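PDB 1POI: glutaconate CoA-transferase subunit A from Acidaminococcus fermentans, which catalyses transfer of coenzyme A from acetyl-CoA to glutaconate or (R)-2-hydroxyglutarate, a step in the fermentation of glutamate by the hydroxyglutarate pathway. Local coordinates for residues A[2-6]-A[7-11]; A[78-81]-A[82-86]; A[105-108]-A[109-112]; A[262-265]-A[266-270]. All blocks are in the same frame, centred on the assembly; numbering follows the deposited sequence.

Contact 1 (A[2-6]-A[7-11]); sequences KVMTL and KDAIA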
loop_
_atom_site.group_PDB
_atom_site.type_symbol
_atom_site.label_atom_id
_atom_site.label_comp_id
_atom_site.label_asym_id
_atom_site.label_seq_id
_atom_site.Cartn_x
_atom_site.Cartn_y
_atom_site.Cartn_z
ATOM N N LYS A 2 -14.870 -18.436 14.978
ATOM C CA LYS A 2 -16.061 -18.767 14.224
ATOM C C LYS A 2 -15.695 -19.569 12.984
ATOM O O LYS A 2 -16.492 -19.685 12.044
ATOM C CB LYS A 2 -16.769 -17.481 13.850
ATOM C CG LYS A 2 -16.890 -16.570 15.053
ATOM C CD LYS A 2 -17.829 -15.426 14.788
ATOM C CE LYS A 2 -17.907 -14.533 15.996
ATOM N NZ LYS A 2 -18.734 -13.354 15.684
ATOM N N VAL A 3 -14.489 -20.137 13.006
ATOM C CA VAL A 3 -13.977 -20.901 11.884
ATOM C C VAL A 3 -14.540 -22.298 11.917
ATOM O O VAL A 3 -14.295 -23.046 12.868
ATOM C CB VAL A 3 -12.449 -20.980 11.901
ATOM C CG1 VAL A 3 -11.966 -21.717 10.662
ATOM C CG2 VAL A 3 -11.855 -19.589 11.945
ATOM N N MET A 4 -15.280 -22.649 10.868
ATOM C CA MET A 4 -15.890 -23.958 10.777
ATOM C C MET A 4 -16.046 -24.390 9.322
ATOM O O MET A 4 -16.144 -23.549 8.429
ATOM C CB MET A 4 -17.230 -23.933 11.506
ATOM C CG MET A 4 -18.359 -23.258 10.780
ATOM S SD MET A 4 -19.776 -23.035 11.888
ATOM C CE MET A 4 -19.691 -24.535 12.914
ATOM N N THR A 5 -16.052 -25.699 9.083
ATOM C CA THR A 5 -16.173 -26.225 7.728
ATOM C C THR A 5 -17.466 -25.793 7.061
ATOM O O THR A 5 -18.445 -25.520 7.731
ATOM C CB THR A 5 -16.075 -27.761 7.695
ATOM O OG1 THR A 5 -17.380 -28.351 7.823
ATOM C CG2 THR A 5 -15.166 -28.257 8.817
ATOM N N LEU A 6 -17.484 -25.779 5.735
ATOM C CA LEU A 6 -18.673 -25.352 5.018
ATOM C C LEU A 6 -19.831 -26.320 5.210
ATOM O O LEU A 6 -20.977 -25.961 4.942
ATOM C CB LEU A 6 -18.376 -25.127 3.523
ATOM C CG LEU A 6 -19.567 -24.655 2.686
ATOM C CD1 LEU A 6 -20.113 -23.383 3.262
ATOM C CD2 LEU A 6 -19.211 -24.452 1.235
ATOM N N LYS A 7 -19.551 -27.546 5.661
ATOM C CA LYS A 7 -20.629 -28.519 5.877
ATOM C C LYS A 7 -21.282 -28.232 7.213
ATOM O O LYS A 7 -22.497 -28.040 7.302
ATOM C CB LYS A 7 -20.126 -29.967 5.855
ATOM C CG LYS A 7 -21.238 -30.981 6.188
ATOM C CD LYS A 7 -20.821 -32.428 5.985
ATOM C CE LYS A 7 -20.726 -32.801 4.499
ATOM N NZ LYS A 7 -22.010 -32.683 3.727
ATOM N N ASP A 8 -20.450 -28.174 8.240
ATOM C CA ASP A 8 -20.903 -27.881 9.581
ATOM C C ASP A 8 -21.677 -26.557 9.643
ATOM O O ASP A 8 -22.846 -26.524 10.062
ATOM C CB ASP A 8 -19.709 -27.853 10.527
ATOM C CG ASP A 8 -19.041 -29.221 10.669
ATOM O OD1 ASP A 8 -19.707 -30.270 10.443
ATOM O OD2 ASP A 8 -17.843 -29.252 11.027
ATOM N N ALA A 9 -21.066 -25.492 9.134
ATOM C CA ALA A 9 -21.679 -24.171 9.141
ATOM C C ALA A 9 -23.043 -24.152 8.484
ATOM O O ALA A 9 -24.016 -23.717 9.072
ATOM C CB ALA A 9 -20.758 -23.167 8.478
ATOM N N ILE A 10 -23.120 -24.621 7.257
ATOM C CA ILE A 10 -24.395 -24.650 6.547
ATOM C C ILE A 10 -25.502 -25.419 7.290
ATOM O O ILE A 10 -26.673 -25.017 7.278
ATOM C CB ILE A 10 -24.185 -25.252 5.153
ATOM C CG1 ILE A 10 -23.445 -24.231 4.278
ATOM C CG2 ILE A 10 -25.503 -25.759 4.575
ATOM C CD1 ILE A 10 -24.282 -22.980 3.855
ATOM N N ALA A 11 -25.119 -26.537 7.906
ATOM C CA ALA A 11 -26.047 -27.391 8.640
ATOM C C ALA A 11 -26.598 -26.699 9.877
ATOM O O ALA A 11 -27.783 -26.810 10.195
ATOM C CB ALA A 11 -25.355 -28.661 9.043
#
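T5 OG1 accepts the backbone N-H of D8 at 3.1 Å from N to OG1, and the bond is nearly straight, 171° at the hydrogen. The same oxygen takes a second, weak bond from K7 N, bent to 135°, so the threonine hydroxyl serves two amides in the first turn of the helix. Its carbonyl joins in: A9 N reaches T5 O at 3.0 Å, almost in line with the C=O bond, the first full i to i+4 bond. One residue on, I10 N to L6 O is longer and weak. The amino group of K7 turns away to a salt bridge with E37, on helix 32-40.

Packing lies on two sides of this cap. M4 folds back over the helix start, its CG set between the backbone N and carbonyl carbon (chi1 76°). That puts CG against A9 CB and lays SD across A9 CA at 3.5 Å, while CE arrives loosely at D8 CB, 4.1 Å off. Trimming M4 to an alanine removes CG, SD and CE and would probably open a gap beside A9 CB and CA where CG and SD now pack. L6 and I10 run side by side, L6 CD1 meeting I10 CG1 at 3.6 Å, and both also touch helix 32-40. M4, L6 and A9 rest on strand 236-239 at one edge of the chain's parallel sheet. The whole is a threonine N-cap opening helix 6-13, the first helix of the CoA-transferase α/β fold.

Contact 2 (A[78-81]-A[82-86]); sequences GVTN and VSRRF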
loop_
_atom_site.group_PDB
_atom_site.type_symbol
_atom_site.label_atom_id
_atom_site.label_comp_id
_atom_site.label_asym_id
_atom_site.label_seq_id
_atom_site.Cartn_x
_atom_site.Cartn_y
_atom_site.Cartn_z
ATOM N N GLY A 78 -24.741 -11.531 -19.526
ATOM C CA GLY A 78 -23.685 -11.687 -20.511
ATOM C C GLY A 78 -23.759 -13.054 -21.158
ATOM O O GLY A 78 -23.818 -13.158 -22.378
ATOM N N VAL A 79 -23.759 -14.100 -20.334
ATOM C CA VAL A 79 -23.858 -15.472 -20.800
ATOM C C VAL A 79 -25.335 -15.876 -20.986
ATOM O O VAL A 79 -25.763 -16.180 -22.099
ATOM C CB VAL A 79 -23.146 -16.404 -19.842
ATOM C CG1 VAL A 79 -23.232 -17.829 -20.349
ATOM C CG2 VAL A 79 -21.689 -15.958 -19.697
ATOM N N THR A 80 -26.127 -15.869 -19.916
ATOM C CA THR A 80 -27.550 -16.197 -20.049
ATOM C C THR A 80 -28.400 -14.965 -19.797
ATOM O O THR A 80 -28.408 -14.423 -18.695
ATOM C CB THR A 80 -28.024 -17.281 -19.078
ATOM O OG1 THR A 80 -27.079 -18.353 -19.032
ATOM C CG2 THR A 80 -29.347 -17.820 -19.563
ATOM N N ASN A 81 -29.152 -14.569 -20.812
ATOM C CA ASN A 81 -30.019 -13.396 -20.748
ATOM C C ASN A 81 -31.089 -13.404 -19.675
ATOM O O ASN A 81 -31.358 -12.379 -19.060
ATOM C CB ASN A 81 -30.711 -13.179 -22.093
ATOM C CG ASN A 81 -29.843 -12.434 -23.077
ATOM O OD1 ASN A 81 -28.746 -11.953 -22.733
ATOM N ND2 ASN A 81 -30.327 -12.317 -24.315
ATOM N N VAL A 82 -31.782 -14.534 -19.568
ATOM C CA VAL A 82 -32.872 -14.763 -18.620
ATOM C C VAL A 82 -32.665 -16.193 -18.185
ATOM O O VAL A 82 -32.799 -17.090 -19.000
ATOM C CB VAL A 82 -34.251 -14.687 -19.330
ATOM C CG1 VAL A 82 -35.380 -14.819 -18.313
ATOM C CG2 VAL A 82 -34.371 -13.378 -20.115
ATOM N N SER A 83 -32.267 -16.401 -16.934
ATOM C CA SER A 83 -32.030 -17.746 -16.418
ATOM C C SER A 83 -33.113 -18.706 -16.881
ATOM O O SER A 83 -34.311 -18.413 -16.823
ATOM C CB SER A 83 -31.929 -17.740 -14.903
ATOM O OG SER A 83 -30.799 -17.001 -14.483
ATOM N N ARG A 84 -32.667 -19.866 -17.330
ATOM C CA ARG A 84 -33.558 -20.863 -17.879
ATOM C C ARG A 84 -34.400 -21.675 -16.904
ATOM O O ARG A 84 -35.588 -21.803 -17.124
ATOM C CB ARG A 84 -32.772 -21.737 -18.860
ATOM C CG ARG A 84 -32.022 -20.880 -19.883
ATOM C CD ARG A 84 -30.957 -21.659 -20.616
ATOM N NE ARG A 84 -30.196 -20.829 -21.548
ATOM C CZ ARG A 84 -30.698 -20.260 -22.643
ATOM N NH1 ARG A 84 -31.974 -20.417 -22.960
ATOM N NH2 ARG A 84 -29.921 -19.530 -23.430
ATOM N N ARG A 85 -33.816 -22.207 -15.833
ATOM C CA ARG A 85 -34.609 -22.972 -14.871
ATOM C C ARG A 85 -35.660 -22.020 -14.308
ATOM O O ARG A 85 -36.834 -22.368 -14.181
ATOM C CB ARG A 85 -33.740 -23.504 -13.732
ATOM C CG ARG A 85 -33.134 -24.901 -13.929
ATOM C CD ARG A 85 -33.271 -25.446 -15.345
ATOM N NE ARG A 85 -34.560 -26.064 -15.615
ATOM C CZ ARG A 85 -35.176 -26.021 -16.795
ATOM N NH1 ARG A 85 -34.634 -25.390 -17.827
ATOM N NH2 ARG A 85 -36.339 -26.632 -16.956
ATOM N N PHE A 86 -35.220 -20.794 -14.046
ATOM C CA PHE A 86 -36.042 -19.714 -13.525
ATOM C C PHE A 86 -37.253 -19.449 -14.432
ATOM O O PHE A 86 -38.373 -19.687 -14.025
ATOM C CB PHE A 86 -35.147 -18.451 -13.344
ATOM C CG PHE A 86 -35.899 -17.138 -13.288
ATOM C CD1 PHE A 86 -36.487 -16.704 -12.107
ATOM C CD2 PHE A 86 -36.041 -16.352 -14.429
ATOM C CE1 PHE A 86 -37.212 -15.506 -12.067
ATOM C CE2 PHE A 86 -36.758 -15.161 -14.399
ATOM C CZ PHE A 86 -37.346 -14.739 -13.215
#
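T80 and R84 carry the contact: the methyl CG2 of T80 lies alongside the arginine's side chain, 3.7 Å from R84 NE and 4.1 Å from R84 CG. The methyl meets the guanidinium obliquely. With CG2 opposite the backbone N of T80 (chi1 -44° for OG1), the methyl faces the coming helix, and it also sits 3.6 Å from V82 O. This is the close-packed side, where T80 is buried and R84 runs extended from CG to NE past it. On the other side the contact thins out. N81 is exposed and meets V82 through little more than the chain link, its amide turned from V82, while V82 packs on the backbone of another protein's chain. S83 stands at the N-cap position of helix 84-92, though its side chain makes no capping bond.

Between the two segments a methyl makes only van der Waals contact with the arginine chain, and the polar ends are spent elsewhere. T80 OG1 and R84 NH2 both go to D264 OD1, the arginine in a salt bridge. The threonine offers its methyl to the arginine and its hydroxyl to the arginine's counter-ion, which is likely to keep the guanidinium in place.

Contact 3 (A[105-108]-A[109-112]); sequences IYMM and WHAA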
loop_
_atom_site.group_PDB
_atom_site.type_symbol
_atom_site.label_atom_id
_atom_site.label_comp_id
_atom_site.label_asym_id
_atom_site.label_seq_id
_atom_site.Cartn_x
_atom_site.Cartn_y
_atom_site.Cartn_z
ATOM N N ILE A 105 -35.864 -3.535 -4.148
ATOM C CA ILE A 105 -35.228 -4.669 -3.493
ATOM C C ILE A 105 -33.955 -4.270 -2.732
ATOM O O ILE A 105 -33.747 -4.673 -1.591
ATOM C CB ILE A 105 -34.883 -5.771 -4.506
ATOM C CG1 ILE A 105 -36.162 -6.385 -5.080
ATOM C CG2 ILE A 105 -33.998 -6.858 -3.837
ATOM C CD1 ILE A 105 -36.719 -7.517 -4.264
ATOM N N TYR A 106 -33.071 -3.515 -3.373
ATOM C CA TYR A 106 -31.846 -3.105 -2.692
ATOM C C TYR A 106 -32.207 -2.163 -1.545
ATOM O O TYR A 106 -31.561 -2.179 -0.506
ATOM C CB TYR A 106 -30.820 -2.530 -3.688
ATOM C CG TYR A 106 -30.013 -3.630 -4.339
ATOM C CD1 TYR A 106 -28.915 -4.168 -3.688
ATOM C CD2 TYR A 106 -30.440 -4.237 -5.525
ATOM C CE1 TYR A 106 -28.272 -5.293 -4.182
ATOM C CE2 TYR A 106 -29.805 -5.364 -6.039
ATOM C CZ TYR A 106 -28.726 -5.894 -5.360
ATOM O OH TYR A 106 -28.120 -7.058 -5.803
ATOM N N MET A 107 -33.274 -1.386 -1.708
ATOM C CA MET A 107 -33.733 -0.521 -0.623
ATOM C C MET A 107 -34.230 -1.407 0.540
ATOM O O MET A 107 -33.707 -1.325 1.655
ATOM C CB MET A 107 -34.866 0.417 -1.078
ATOM C CG MET A 107 -34.463 1.426 -2.135
ATOM S SD MET A 107 -33.785 3.019 -1.602
ATOM C CE MET A 107 -32.890 2.607 -0.112
ATOM N N MET A 108 -35.200 -2.276 0.262
ATOM C CA MET A 108 -35.760 -3.182 1.262
ATOM C C MET A 108 -34.699 -3.776 2.168
ATOM O O MET A 108 -34.824 -3.755 3.386
ATOM C CB MET A 108 -36.567 -4.289 0.587
ATOM C CG MET A 108 -37.840 -3.763 -0.079
ATOM S SD MET A 108 -38.766 -4.986 -1.001
ATOM C CE MET A 108 -38.725 -6.340 0.070
ATOM N N TRP A 109 -33.639 -4.285 1.572
ATOM C CA TRP A 109 -32.560 -4.858 2.342
ATOM C C TRP A 109 -31.894 -3.739 3.129
ATOM O O TRP A 109 -31.551 -3.908 4.297
ATOM C CB TRP A 109 -31.531 -5.509 1.414
ATOM C CG TRP A 109 -31.770 -6.947 1.064
ATOM C CD1 TRP A 109 -32.255 -7.914 1.887
ATOM C CD2 TRP A 109 -31.386 -7.616 -0.155
ATOM N NE1 TRP A 109 -32.178 -9.143 1.272
ATOM C CE2 TRP A 109 -31.649 -8.987 0.017
ATOM C CE3 TRP A 109 -30.836 -7.185 -1.369
ATOM C CZ2 TRP A 109 -31.380 -9.937 -0.979
ATOM C CZ3 TRP A 109 -30.570 -8.135 -2.359
ATOM C CH2 TRP A 109 -30.841 -9.490 -2.155
ATOM N N HIS A 110 -31.717 -2.577 2.509
ATOM C CA HIS A 110 -31.062 -1.488 3.217
ATOM C C HIS A 110 -31.872 -1.028 4.436
ATOM O O HIS A 110 -31.332 -0.953 5.552
ATOM C CB HIS A 110 -30.703 -0.331 2.273
ATOM C CG HIS A 110 -29.766 0.667 2.880
ATOM N ND1 HIS A 110 -29.987 2.025 2.822
ATOM C CD2 HIS A 110 -28.643 0.502 3.617
ATOM C CE1 HIS A 110 -29.043 2.655 3.494
ATOM N NE2 HIS A 110 -28.212 1.754 3.988
ATOM N N ALA A 111 -33.156 -0.752 4.233
ATOM C CA ALA A 111 -34.054 -0.362 5.311
ATOM C C ALA A 111 -34.027 -1.404 6.428
ATOM O O ALA A 111 -34.174 -1.064 7.600
ATOM C CB ALA A 111 -35.433 -0.225 4.805
ATOM N N ALA A 112 -33.832 -2.672 6.081
ATOM C CA ALA A 112 -33.763 -3.721 7.100
ATOM C C ALA A 112 -32.498 -3.557 7.935
ATOM O O ALA A 112 -32.535 -3.589 9.162
ATOM C CB ALA A 112 -33.810 -5.110 6.461
#
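Four i to i+4 backbone bonds link I105-M108 to W109-A112 as one unbroken stretch of α-helix, from W109 N to I105 O (3.2 Å) through to A112 N on M108 O. On this frame the indole of W109 lies back along the preceding turn between two neighbours. I105 CG2 sits over one face of its six-membered ring, a CH-pi contact 4.3 Å from the centroid and offset toward the rim, with W109 CZ3 the nearest atom. Y106 meets the indole differently: the edge of W109 points at the face of the tyrosine, an edge-to-face pair with planes at 73° and centroids 5.6 Å apart. W109 CZ3 thus touches both partners, standing 4.1 Å from Y106 CE1. The indole's CG is opposite its own carbonyl carbon (chi1 -89°), which swings the ring back toward I105 and Y106. A leucine at W109 would probably leave the Y106 face without its aromatic edge and I105 CG2 without a ring to rest on.

Further along, M107 CE comes to the edge of the H110 ring, 4.2 Å from ND1. That imidazole also meets H110 of another copy of this protein, their planes nearly perpendicular.

Y106 OH is bonded to Q196 and to the backbone N of A52, so the tyrosine is anchored at its tip while its ring face takes the indole edge: hydrophobic and aromatic contacts fill this buried side, and the hydroxyl's polar demand is met beyond it.

Contact 4 (A[262-265]-A[266-270]); sequences VYDK and VSKTQ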
loop_
_atom_site.group_PDB
_atom_site.type_symbol
_atom_site.label_atom_id
_atom_site.label_comp_id
_atom_site.label_asym_id
_atom_site.label_seq_id
_atom_site.Cartn_x
_atom_site.Cartn_y
_atom_site.Cartn_z
ATOM N N VAL A 262 -21.254 -23.414 -20.506
ATOM C CA VAL A 262 -21.696 -24.796 -20.363
ATOM C C VAL A 262 -23.049 -24.732 -19.684
ATOM O O VAL A 262 -24.052 -25.176 -20.244
ATOM C CB VAL A 262 -20.757 -25.592 -19.458
ATOM C CG1 VAL A 262 -21.295 -26.968 -19.236
ATOM C CG2 VAL A 262 -19.380 -25.657 -20.073
ATOM N N TYR A 263 -23.073 -24.093 -18.512
ATOM C CA TYR A 263 -24.293 -23.930 -17.739
ATOM C C TYR A 263 -25.413 -23.306 -18.585
ATOM O O TYR A 263 -26.563 -23.732 -18.488
ATOM C CB TYR A 263 -24.028 -23.096 -16.476
ATOM C CG TYR A 263 -25.224 -23.011 -15.543
ATOM C CD1 TYR A 263 -25.456 -23.999 -14.592
ATOM C CD2 TYR A 263 -26.176 -21.995 -15.686
ATOM C CE1 TYR A 263 -26.614 -23.990 -13.814
ATOM C CE2 TYR A 263 -27.336 -21.974 -14.914
ATOM C CZ TYR A 263 -27.547 -22.977 -13.981
ATOM O OH TYR A 263 -28.686 -22.960 -13.223
ATOM N N ASP A 264 -25.083 -22.334 -19.432
ATOM C CA ASP A 264 -26.094 -21.681 -20.263
ATOM C C ASP A 264 -26.865 -22.657 -21.124
ATOM O O ASP A 264 -28.067 -22.503 -21.315
ATOM C CB ASP A 264 -25.466 -20.634 -21.181
ATOM C CG ASP A 264 -26.418 -20.180 -22.308
ATOM O OD1 ASP A 264 -27.452 -19.543 -22.023
ATOM O OD2 ASP A 264 -26.130 -20.458 -23.493
ATOM N N LYS A 265 -26.154 -23.618 -21.699
ATOM C CA LYS A 265 -26.788 -24.581 -22.578
ATOM C C LYS A 265 -27.378 -25.732 -21.786
ATOM O O LYS A 265 -28.488 -26.182 -22.058
ATOM C CB LYS A 265 -25.798 -25.056 -23.655
ATOM C CG LYS A 265 -24.609 -25.865 -23.152
ATOM C CD LYS A 265 -24.740 -27.332 -23.535
ATOM C CE LYS A 265 -23.690 -28.201 -22.837
ATOM N NZ LYS A 265 -24.004 -29.668 -22.987
ATOM N N VAL A 266 -26.625 -26.210 -20.808
ATOM C CA VAL A 266 -27.063 -27.281 -19.934
ATOM C C VAL A 266 -28.447 -26.985 -19.316
ATOM O O VAL A 266 -29.374 -27.784 -19.430
ATOM C CB VAL A 266 -26.044 -27.480 -18.823
ATOM C CG1 VAL A 266 -26.662 -28.206 -17.679
ATOM C CG2 VAL A 266 -24.856 -28.254 -19.351
ATOM N N SER A 267 -28.607 -25.804 -18.733
ATOM C CA SER A 267 -29.866 -25.409 -18.109
ATOM C C SER A 267 -31.036 -25.168 -19.065
ATOM O O SER A 267 -32.034 -24.573 -18.642
ATOM C CB SER A 267 -29.662 -24.129 -17.298
ATOM O OG SER A 267 -29.324 -23.046 -18.159
ATOM N N LYS A 268 -30.917 -25.535 -20.345
ATOM C CA LYS A 268 -32.036 -25.309 -21.268
ATOM C C LYS A 268 -33.089 -26.380 -21.108
ATOM O O LYS A 268 -34.163 -26.293 -21.714
ATOM C CB LYS A 268 -31.594 -25.242 -22.730
ATOM C CG LYS A 268 -30.581 -24.166 -23.012
ATOM C CD LYS A 268 -30.348 -23.948 -24.498
ATOM C CE LYS A 268 -29.190 -22.958 -24.700
ATOM N NZ LYS A 268 -29.007 -22.528 -26.107
ATOM N N THR A 269 -32.738 -27.439 -20.378
ATOM C CA THR A 269 -33.658 -28.532 -20.100
ATOM C C THR A 269 -33.336 -29.118 -18.729
ATOM O O THR A 269 -32.164 -29.247 -18.329
ATOM C CB THR A 269 -33.573 -29.687 -21.126
ATOM O OG1 THR A 269 -32.358 -30.421 -20.923
ATOM C CG2 THR A 269 -33.643 -29.187 -22.563
ATOM N N GLN A 270 -34.390 -29.545 -18.052
ATOM C CA GLN A 270 -34.305 -30.146 -16.735
ATOM C C GLN A 270 -33.397 -31.379 -16.716
ATOM O O GLN A 270 -32.715 -31.643 -15.719
ATOM C CB GLN A 270 -35.703 -30.546 -16.296
ATOM C CG GLN A 270 -35.822 -30.832 -14.829
ATOM C CD GLN A 270 -35.539 -29.619 -13.998
ATOM O OE1 GLN A 270 -35.987 -28.513 -14.324
ATOM N NE2 GLN A 270 -34.758 -29.800 -12.938
#
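Y263 O is gripped twice by S267: its backbone N and its OG each lie 2.9 Å from the carbonyl oxygen, and they come from opposite faces of the carbonyl plane. The hydroxyl can do this because OG stands between the backbone N and the carbonyl carbon of S267 (chi1 65°), turned back toward the previous turn. S267 CB meanwhile rests over one face of the Y263 ring, a CH-pi contact offset toward the rim. V266 N goes to V262 O at 2.8 Å, nearly straight at 174°, with V262 CG1 and V266 CG2 alongside each other.

Here helix 257-266 ends: a type I turn from V266 to T269 carries the chain to helix 270-282, and T269, at the N-cap, accepts D272 N with its OG1. K268 N bonds K265 O at 3.0 Å, well above the carbonyl plane and off the lone pairs.

Several polar groups are satisfied from outside. Y263 OH is bonded to D58, S267 O accepts from R85 NH1, and D264 OD1 is taken up by R84 and T80. D264 OD2 is 4.4 Å from K268 NZ, too far for a salt bridge, though K268 CE passes it at 4.1 Å. Q270 OE1 accepts from R85 and W89, and Q270 NE2 donates to G62 O.

Overall arrangement
From the N terminus, each contact is local and none closes a long loop; they follow one another in series, without nesting or crossing. Contact 1 opens helix 6-13 beside edge strand 236-239. Contact 2 follows strand 73-74 and begins helix 84-92, on the opposite side of the chain's centre, their centres about 30 Å apart. Contact 3 lies within helix 102-114, packed on strands 46-49 and 118-121 and helix 197-203. Contact 4 ends helix 257-266. Only contacts 2 and 4 touch, through an arginine salt bridge to D264 and a probable bond from R85 to S267, tying the start of helix 84-92 to the end of helix 257-266 and the turn that follows it.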